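Local atomic coordinates of octaprenyl-diphosphate synthase (Bacteroides thetaiotaomicron, PDB entry 3RMG), a protein that probably transfers prenyl groups with the help of magnesium, lengthening isoprenoid diphosphates as members of the FPP/GGPP synthase family do. Residues A[69-74]-A[123-128]; A[185-190]-A[194-199]; A[11-16]-A[54-59]. All coordinates share one frame; numbering follows the deposited sequence.

Contact 1. Residues A[69-74]-A[123-128]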
loop_
_atom_site.group_PDB
_atom_site.type_symbol
_atom_site.label_atom_id
_atom_site.label_comp_id
_atom_site.label_asym_id
_atom_site.label_seq_id
_atom_site.Cartn_x
_atom_site.Cartn_y
_atom_site.Cartn_z
ATOM N N THR A 69 2.543 -9.137 19.969
ATOM C CA THR A 69 2.560 -10.372 19.187
ATOM C C THR A 69 1.327 -10.434 18.318
ATOM O O THR A 69 1.410 -10.717 17.129
ATOM C CB THR A 69 2.554 -11.618 20.096
ATOM O OG1 THR A 69 3.629 -11.537 21.033
ATOM C CG2 THR A 69 2.712 -12.876 19.280
ATOM N N LEU A 70 0.173 -10.164 18.919
ATOM C CA LEU A 70 -1.079 -10.113 18.170
ATOM C C LEU A 70 -1.072 -9.061 17.064
ATOM O O LEU A 70 -1.526 -9.349 15.955
ATOM C CB LEU A 70 -2.271 -9.891 19.104
ATOM C CG LEU A 70 -2.295 -10.874 20.276
ATOM C CD1 LEU A 70 -3.309 -10.435 21.331
ATOM C CD2 LEU A 70 -2.579 -12.275 19.771
ATOM N N HIS A 71 -0.575 -7.851 17.341
ATOM C CA HIS A 71 -0.544 -6.822 16.284
ATOM C C HIS A 71 0.410 -7.218 15.148
ATOM O O HIS A 71 0.090 -7.061 13.966
ATOM C CB HIS A 71 -0.217 -5.429 16.832
ATOM C CG HIS A 71 -1.382 -4.764 17.497
ATOM N ND1 HIS A 71 -2.531 -4.425 16.813
ATOM C CD2 HIS A 71 -1.587 -4.394 18.787
ATOM C CE1 HIS A 71 -3.392 -3.872 17.653
ATOM N NE2 HIS A 71 -2.841 -3.836 18.854
ATOM N N ALA A 72 1.568 -7.764 15.505
ATOM C CA ALA A 72 2.473 -8.313 14.497
ATOM C C ALA A 72 1.741 -9.292 13.583
ATOM O O ALA A 72 1.774 -9.164 12.362
ATOM C CB ALA A 72 3.647 -8.987 15.150
ATOM N N ALA A 73 1.067 -10.260 14.184
ATOM C CA ALA A 73 0.392 -11.295 13.420
ATOM C C ALA A 73 -0.680 -10.707 12.506
ATOM O O ALA A 73 -0.776 -11.064 11.334
ATOM C CB ALA A 73 -0.197 -12.348 14.357
ATOM N N VAL A 74 -1.491 -9.808 13.050
ATOM C CA VAL A 74 -2.458 -9.081 12.241
ATOM C C VAL A 74 -1.759 -8.305 11.115
ATOM O O VAL A 74 -2.124 -8.401 9.933
ATOM C CB VAL A 74 -3.274 -8.123 13.113
ATOM C CG1 VAL A 74 -4.245 -7.278 12.262
ATOM C CG2 VAL A 74 -4.031 -8.927 14.162
ATOM N N LEU A 123 -0.045 -1.532 8.154
ATOM C CA LEU A 123 0.977 -0.649 8.750
ATOM C C LEU A 123 0.620 -0.086 10.131
ATOM O O LEU A 123 1.490 0.062 11.011
ATOM C CB LEU A 123 1.308 0.494 7.783
ATOM N N VAL A 124 -0.657 0.253 10.308
ATOM C CA VAL A 124 -1.174 0.701 11.598
ATOM C C VAL A 124 -0.900 -0.359 12.656
ATOM O O VAL A 124 -0.348 -0.070 13.730
ATOM C CB VAL A 124 -2.699 0.950 11.542
ATOM C CG1 VAL A 124 -3.230 1.388 12.922
ATOM C CG2 VAL A 124 -3.030 1.971 10.471
ATOM N N HIS A 125 -1.266 -1.603 12.353
ATOM C CA HIS A 125 -1.031 -2.672 13.323
ATOM C C HIS A 125 0.456 -2.792 13.657
ATOM O O HIS A 125 0.834 -2.924 14.819
ATOM C CB HIS A 125 -1.640 -3.981 12.849
ATOM C CG HIS A 125 -3.126 -4.047 13.038
ATOM N ND1 HIS A 125 -3.712 -4.271 14.268
ATOM C CD2 HIS A 125 -4.146 -3.912 12.156
ATOM C CE1 HIS A 125 -5.026 -4.285 14.132
ATOM N NE2 HIS A 125 -5.315 -4.068 12.860
ATOM N N ALA A 126 1.317 -2.702 12.653
ATOM C CA ALA A 126 2.740 -2.774 12.949
ATOM C C ALA A 126 3.136 -1.691 13.958
ATOM O O ALA A 126 3.919 -1.930 14.874
ATOM C CB ALA A 126 3.556 -2.663 11.672
ATOM N N GLU A 127 2.586 -0.495 13.793
ATOM C CA GLU A 127 2.928 0.611 14.681
ATOM C C GLU A 127 2.352 0.365 16.078
ATOM O O GLU A 127 3.036 0.528 17.102
ATOM C CB GLU A 127 2.442 1.929 14.075
ATOM C CG GLU A 127 2.785 3.153 14.894
ATOM C CD GLU A 127 1.825 3.333 16.053
ATOM O OE1 GLU A 127 0.602 3.060 15.858
ATOM O OE2 GLU A 127 2.304 3.741 17.138
ATOM N N GLN A 128 1.106 -0.087 16.125
ATOM C CA GLN A 128 0.509 -0.508 17.400
ATOM C C GLN A 128 1.287 -1.580 18.184
ATOM O O GLN A 128 0.987 -1.796 19.367
ATOM C CB GLN A 128 -0.930 -0.962 17.204
ATOM C CG GLN A 128 -1.889 0.143 16.774
ATOM C CD GLN A 128 -3.311 -0.358 16.711
ATOM O OE1 GLN A 128 -3.776 -0.809 15.662
ATOM N NE2 GLN A 128 -4.003 -0.321 17.851
#
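His-125 meets His-71 where two antiparallel helices run side by side, the axes of the two short segments 7.8 Å apart at their closest and at 161°. The two imidazoles meet edge to edge: ND1 of His-125 and ND1 of His-71 lie 2.8 Å apart in a hydrogen bond that either could donate. Each nitrogen sits in the plane of the other ring; the planes are turned by 33°, and neither ring lies over the other's face. One ND1 probably carries the shared proton while the other accepts it, which would couple the protonation of the two rings. Val-74 settles over the His-125 ring, its CG1 3.3 Å from the centroid in a CH-pi contact. This pairing of helices 67-90 and 102-128 belongs to the all-helical isoprenoid synthase fold, and the second helix also packs on another subunit, where Glu-127 forms a salt bridge with Arg-136 of that chain. One turn beyond His-125, Gln-128 lays CB over the His-71 ring, 3.7 Å from its centroid. With CG anti to its carbonyl carbon (chi1 -66°) and the chain extended beyond, Gln-128 runs past the imidazole and brings NE2 to 3.6 Å from CE1 of His-71. A leucine in place of His-71 would probably leave ND1 of His-125 without its imidazole partner and Gln-128 without a flat surface to rest on.

Contact 2. Residues A[185-190]-A[194-199]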
loop_
_atom_site.group_PDB
_atom_site.type_symbol
_atom_site.label_atom_id
_atom_site.label_comp_id
_atom_site.label_asym_id
_atom_site.label_seq_id
_atom_site.Cartn_x
_atom_site.Cartn_y
_atom_site.Cartn_z
ATOM N N ALA A 185 7.468 -12.726 15.645
ATOM C CA ALA A 185 7.025 -13.386 16.876
ATOM C C ALA A 185 8.074 -13.224 17.978
ATOM O O ALA A 185 7.727 -12.883 19.097
ATOM C CB ALA A 185 6.693 -14.875 16.643
ATOM N N ALA A 186 9.347 -13.457 17.649
ATOM C CA ALA A 186 10.460 -13.323 18.617
ATOM C C ALA A 186 10.727 -11.877 19.069
ATOM O O ALA A 186 10.845 -11.607 20.250
ATOM C CB ALA A 186 11.768 -13.955 18.057
ATOM N N LEU A 187 10.847 -10.951 18.130
ATOM C CA LEU A 187 10.955 -9.547 18.496
ATOM C C LEU A 187 9.835 -9.110 19.456
ATOM O O LEU A 187 10.071 -8.323 20.380
ATOM C CB LEU A 187 10.938 -8.664 17.252
ATOM C CG LEU A 187 12.139 -8.803 16.316
ATOM C CD1 LEU A 187 11.792 -8.243 14.930
ATOM C CD2 LEU A 187 13.383 -8.160 16.900
ATOM N N SER A 188 8.628 -9.633 19.253
ATOM C CA SER A 188 7.461 -9.193 20.029
ATOM C C SER A 188 7.544 -9.552 21.506
ATOM O O SER A 188 6.867 -8.939 22.321
ATOM C CB SER A 188 6.165 -9.757 19.440
ATOM O OG SER A 188 5.979 -11.118 19.805
ATOM N N VAL A 189 8.359 -10.551 21.839
ATOM C CA VAL A 189 8.569 -10.958 23.229
ATOM C C VAL A 189 9.972 -10.558 23.662
ATOM O O VAL A 189 10.444 -10.927 24.727
ATOM C CB VAL A 189 8.332 -12.488 23.449
ATOM C CG1 VAL A 189 6.880 -12.858 23.144
ATOM C CG2 VAL A 189 9.255 -13.321 22.576
ATOM N N GLN A 190 10.640 -9.798 22.810
ATOM C CA GLN A 190 11.864 -9.106 23.203
ATOM C C GLN A 190 13.013 -10.013 23.616
ATOM O O GLN A 190 13.673 -9.748 24.618
ATOM C CB GLN A 190 11.564 -8.134 24.343
ATOM C CG GLN A 190 10.469 -7.147 24.011
ATOM C CD GLN A 190 10.316 -6.089 25.070
ATOM O OE1 GLN A 190 10.420 -6.370 26.264
ATOM N NE2 GLN A 190 10.069 -4.858 24.643
ATOM N N GLU A 194 20.085 -13.607 18.553
ATOM C CA GLU A 194 20.262 -14.974 18.089
ATOM C C GLU A 194 18.939 -15.742 18.060
ATOM O O GLU A 194 18.688 -16.535 17.151
ATOM C CB GLU A 194 21.303 -15.719 18.928
ATOM C CG GLU A 194 20.772 -16.320 20.219
ATOM C CD GLU A 194 21.119 -15.496 21.445
ATOM O OE1 GLU A 194 20.774 -14.294 21.485
ATOM O OE2 GLU A 194 21.731 -16.067 22.374
ATOM N N GLU A 195 18.087 -15.489 19.044
ATOM C CA GLU A 195 16.792 -16.144 19.084
ATOM C C GLU A 195 15.916 -15.643 17.946
ATOM O O GLU A 195 15.240 -16.432 17.267
ATOM C CB GLU A 195 16.137 -15.942 20.452
ATOM C CG GLU A 195 16.940 -16.574 21.595
ATOM C CD GLU A 195 16.859 -15.788 22.896
ATOM O OE1 GLU A 195 17.063 -14.551 22.869
ATOM O OE2 GLU A 195 16.608 -16.416 23.948
ATOM N N VAL A 196 15.951 -14.333 17.715
ATOM C CA VAL A 196 15.276 -13.719 16.570
ATOM C C VAL A 196 15.812 -14.315 15.266
ATOM O O VAL A 196 15.042 -14.669 14.381
ATOM C CB VAL A 196 15.464 -12.183 16.580
ATOM C CG1 VAL A 196 15.042 -11.584 15.283
ATOM C CG2 VAL A 196 14.670 -11.561 17.730
ATOM N N ALA A 197 17.134 -14.456 15.163
ATOM C CA ALA A 197 17.744 -15.067 13.981
ATOM C C ALA A 197 17.357 -16.541 13.875
ATOM O O ALA A 197 17.107 -17.071 12.775
ATOM C CB ALA A 197 19.282 -14.918 14.012
ATOM N N PHE A 198 17.313 -17.208 15.019
ATOM C CA PHE A 198 16.888 -18.601 15.046
ATOM C C PHE A 198 15.439 -18.751 14.556
ATOM O O PHE A 198 15.121 -19.669 13.797
ATOM C CB PHE A 198 17.068 -19.155 16.453
ATOM C CG PHE A 198 16.283 -20.403 16.737
ATOM C CD1 PHE A 198 14.899 -20.350 16.888
ATOM C CD2 PHE A 198 16.934 -21.618 16.942
ATOM C CE1 PHE A 198 14.164 -21.503 17.194
ATOM C CE2 PHE A 198 16.210 -22.765 17.247
ATOM C CZ PHE A 198 14.816 -22.704 17.372
ATOM N N ALA A 199 14.571 -17.833 14.974
ATOM C CA ALA A 199 13.150 -17.905 14.623
ATOM C C ALA A 199 12.967 -17.640 13.135
ATOM O O ALA A 199 12.177 -18.330 12.464
ATOM C CB ALA A 199 12.346 -16.887 15.444
#
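Ala-186 and Val-196 face each other across an alpha-alpha hairpin, in which helix 174-188 ends and helix 193-217 begins after a short turn within the all-helical prenyl synthase fold. The close part of the contact is built from aliphatic groups. CB of Ala-186 stands 3.8 Å from CG2 of Val-196, and on the next turn of the second helix it meets CB of Ala-199 at 4.0 Å. Such short side chains let the backbones approach, with the CA atoms of Ala-186 and Val-196 only 5.2 Å apart. Val-196 has CG1 anti to its own nitrogen (chi1 168°), which leaves CG2 as the branch caught between CB of Ala-186 and CD2 of Leu-187, 3.7 Å from the latter; Leu-187 crosses it at about a right angle and packs on helix 132-154 as well. In the last turn of the first helix, OG of Ser-188 donates a 2.6 Å hydrogen bond to O of Ala-185 and also pairs with Thr-69 of helix 67-90.

Toward the turn the fit is looser. Glu-195 leans toward the first helix, but its side chain comes no nearer than 5.4 Å to segment 185-190, and its OE1 instead accepts a hydrogen bond from the backbone N of Gly-192.

Contact 3. Residues A[11-16]-A[54-59]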
loop_
_atom_site.group_PDB
_atom_site.type_symbol
_atom_site.label_atom_id
_atom_site.label_comp_id
_atom_site.label_asym_id
_atom_site.label_seq_id
_atom_site.Cartn_x
_atom_site.Cartn_y
_atom_site.Cartn_z
ATOM N N THR A 11 -4.445 -26.184 20.958
ATOM C CA THR A 11 -4.872 -26.124 22.352
ATOM C C THR A 11 -4.003 -25.184 23.194
ATOM O O THR A 11 -4.525 -24.333 23.904
ATOM C CB THR A 11 -4.924 -27.523 23.013
ATOM O OG1 THR A 11 -5.800 -28.388 22.264
ATOM C CG2 THR A 11 -5.444 -27.390 24.437
ATOM N N PRO A 12 -2.665 -25.319 23.088
ATOM C CA PRO A 12 -1.746 -24.543 23.927
ATOM C C PRO A 12 -1.817 -23.054 23.638
ATOM O O PRO A 12 -1.327 -22.244 24.436
ATOM C CB PRO A 12 -0.361 -25.093 23.558
ATOM C CG PRO A 12 -0.623 -26.391 22.829
ATOM C CD PRO A 12 -1.948 -26.190 22.143
ATOM N N ILE A 13 -2.440 -22.692 22.519
ATOM C CA ILE A 13 -2.534 -21.283 22.121
ATOM C C ILE A 13 -3.980 -20.871 21.870
ATOM O O ILE A 13 -4.261 -19.820 21.282
ATOM C CB ILE A 13 -1.667 -20.980 20.879
ATOM C CG1 ILE A 13 -1.915 -22.020 19.791
ATOM C CG2 ILE A 13 -0.221 -21.017 21.248
ATOM C CD1 ILE A 13 -1.503 -21.556 18.408
ATOM N N GLU A 14 -4.887 -21.707 22.353
ATOM C CA GLU A 14 -6.319 -21.531 22.184
ATOM C C GLU A 14 -6.817 -20.107 22.489
ATOM O O GLU A 14 -7.581 -19.528 21.712
ATOM C CB GLU A 14 -7.032 -22.536 23.091
ATOM C CG GLU A 14 -8.421 -22.994 22.634
ATOM C CD GLU A 14 -9.117 -23.862 23.693
ATOM O OE1 GLU A 14 -8.450 -24.735 24.298
ATOM O OE2 GLU A 14 -10.329 -23.662 23.933
ATOM N N ALA A 15 -6.407 -19.561 23.629
ATOM C CA ALA A 15 -6.912 -18.268 24.094
ATOM C C ALA A 15 -6.356 -17.129 23.259
ATOM O O ALA A 15 -7.080 -16.193 22.901
ATOM C CB ALA A 15 -6.594 -18.044 25.606
ATOM N N GLU A 16 -5.063 -17.208 22.948
ATOM C CA GLU A 16 -4.417 -16.169 22.149
ATOM C C GLU A 16 -4.844 -16.250 20.684
ATOM O O GLU A 16 -4.892 -15.239 19.989
ATOM C CB GLU A 16 -2.894 -16.175 22.324
ATOM C CG GLU A 16 -2.290 -17.534 22.500
ATOM C CD GLU A 16 -2.328 -18.028 23.941
ATOM O OE1 GLU A 16 -1.508 -17.565 24.780
ATOM O OE2 GLU A 16 -3.166 -18.913 24.218
ATOM N N LEU A 54 1.712 -19.960 13.562
ATOM C CA LEU A 54 3.163 -19.904 13.662
ATOM C C LEU A 54 3.629 -18.750 14.575
ATOM O O LEU A 54 4.512 -18.927 15.410
ATOM C CB LEU A 54 3.795 -19.758 12.279
ATOM C CG LEU A 54 5.311 -19.885 12.225
ATOM C CD1 LEU A 54 5.715 -21.209 12.858
ATOM C CD2 LEU A 54 5.831 -19.784 10.794
ATOM N N VAL A 55 3.056 -17.564 14.396
ATOM C CA VAL A 55 3.468 -16.418 15.190
ATOM C C VAL A 55 3.277 -16.717 16.677
ATOM O O VAL A 55 4.163 -16.457 17.488
ATOM C CB VAL A 55 2.653 -15.152 14.834
ATOM C CG1 VAL A 55 3.015 -14.008 15.798
ATOM C CG2 VAL A 55 2.880 -14.746 13.365
ATOM N N LEU A 56 2.116 -17.274 17.020
ATOM C CA LEU A 56 1.791 -17.572 18.405
ATOM C C LEU A 56 2.705 -18.649 18.968
ATOM O O LEU A 56 3.269 -18.472 20.058
ATOM C CB LEU A 56 0.310 -17.955 18.559
ATOM C CG LEU A 56 -0.640 -16.885 18.005
ATOM C CD1 LEU A 56 -2.078 -17.302 18.099
ATOM C CD2 LEU A 56 -0.425 -15.557 18.714
ATOM N N LEU A 57 2.870 -19.759 18.245
ATOM C CA LEU A 57 3.737 -20.825 18.766
ATOM C C LEU A 57 5.168 -20.337 18.998
ATOM O O LEU A 57 5.746 -20.602 20.057
ATOM C CB LEU A 57 3.713 -22.083 17.891
ATOM C CG LEU A 57 2.407 -22.884 17.799
ATOM C CD1 LEU A 57 2.503 -23.929 16.747
ATOM C CD2 LEU A 57 2.021 -23.522 19.125
ATOM N N VAL A 58 5.748 -19.623 18.030
ATOM C CA VAL A 58 7.145 -19.149 18.172
ATOM C C VAL A 58 7.307 -18.241 19.388
ATOM O O VAL A 58 8.286 -18.341 20.115
ATOM C CB VAL A 58 7.652 -18.400 16.894
ATOM C CG1 VAL A 58 8.943 -17.591 17.183
ATOM C CG2 VAL A 58 7.897 -19.372 15.802
ATOM N N ALA A 59 6.354 -17.345 19.602
ATOM C CA ALA A 59 6.435 -16.438 20.749
ATOM C C ALA A 59 6.400 -17.235 22.047
ATOM O O ALA A 59 7.147 -16.947 22.998
ATOM C CB ALA A 59 5.310 -15.395 20.715
#
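Ile-13 carries its CG1 between the backbone N and the carbonyl carbon (chi1 48°), a crowded position that sends both of its branches toward helix 50-62. From there the chain extends through chi2 to CD1, which comes to 4.0 Å from CB of Leu-56, while the other branch, CG2, lies 4.0 Å from CD2 of Leu-57. The isoleucine thus spans two successive leucines: it passes Leu-56 at a slant and crosses Leu-57 at about a right angle, with the CD2 methyl of Leu-57 close to both of its branches.

Ile-13 holds the N-cap position of helix 14-23, and its side chain packs the start of that helix on helix 50-62. Further along the first helix, the main chain of Glu-16 receives CD1 of Leu-56, 3.9 Å from its carbonyl carbon C. The side chain of Glu-16 touches more lightly, its CG 4.4 Å from the same methyl, and its carboxylate bends away from the leucines; OE1 makes a long, weak ion pair with Arg-60.

Leu-70 and Ala-313 extend the apolar surroundings of the two leucines into helices 67-90 and 309-323. Across the two segments the attraction is therefore dispersive and hydrophobic, depending on close fit, whereas NH1 of Arg-60 takes up the carbonyl O of Pro-12 and, weakly, the carboxylate of Glu-16.

Followed from the N terminus, contact 3 comes first, folding segment 11-16 back onto helix 50-62 across a connection a little over half helical. Contact 1 opens after it and closes the longer span between helices 67-90 and 102-128, and contact 2 follows as a tight hairpin at 185-199. The three loops lie in series, neither enclosing nor crossing one another. Space brings them together: their centres are about 15 to 16 Å apart. Thr-69 links contact 1 to contact 2 through a probable hydrogen bond with Ser-188, and packs on Val-55 and Ala-59 of contact 3. Ala-185 also presses on Val-55 and Val-58, so helix 50-62 lies between the N-terminal segment and helix 174-188.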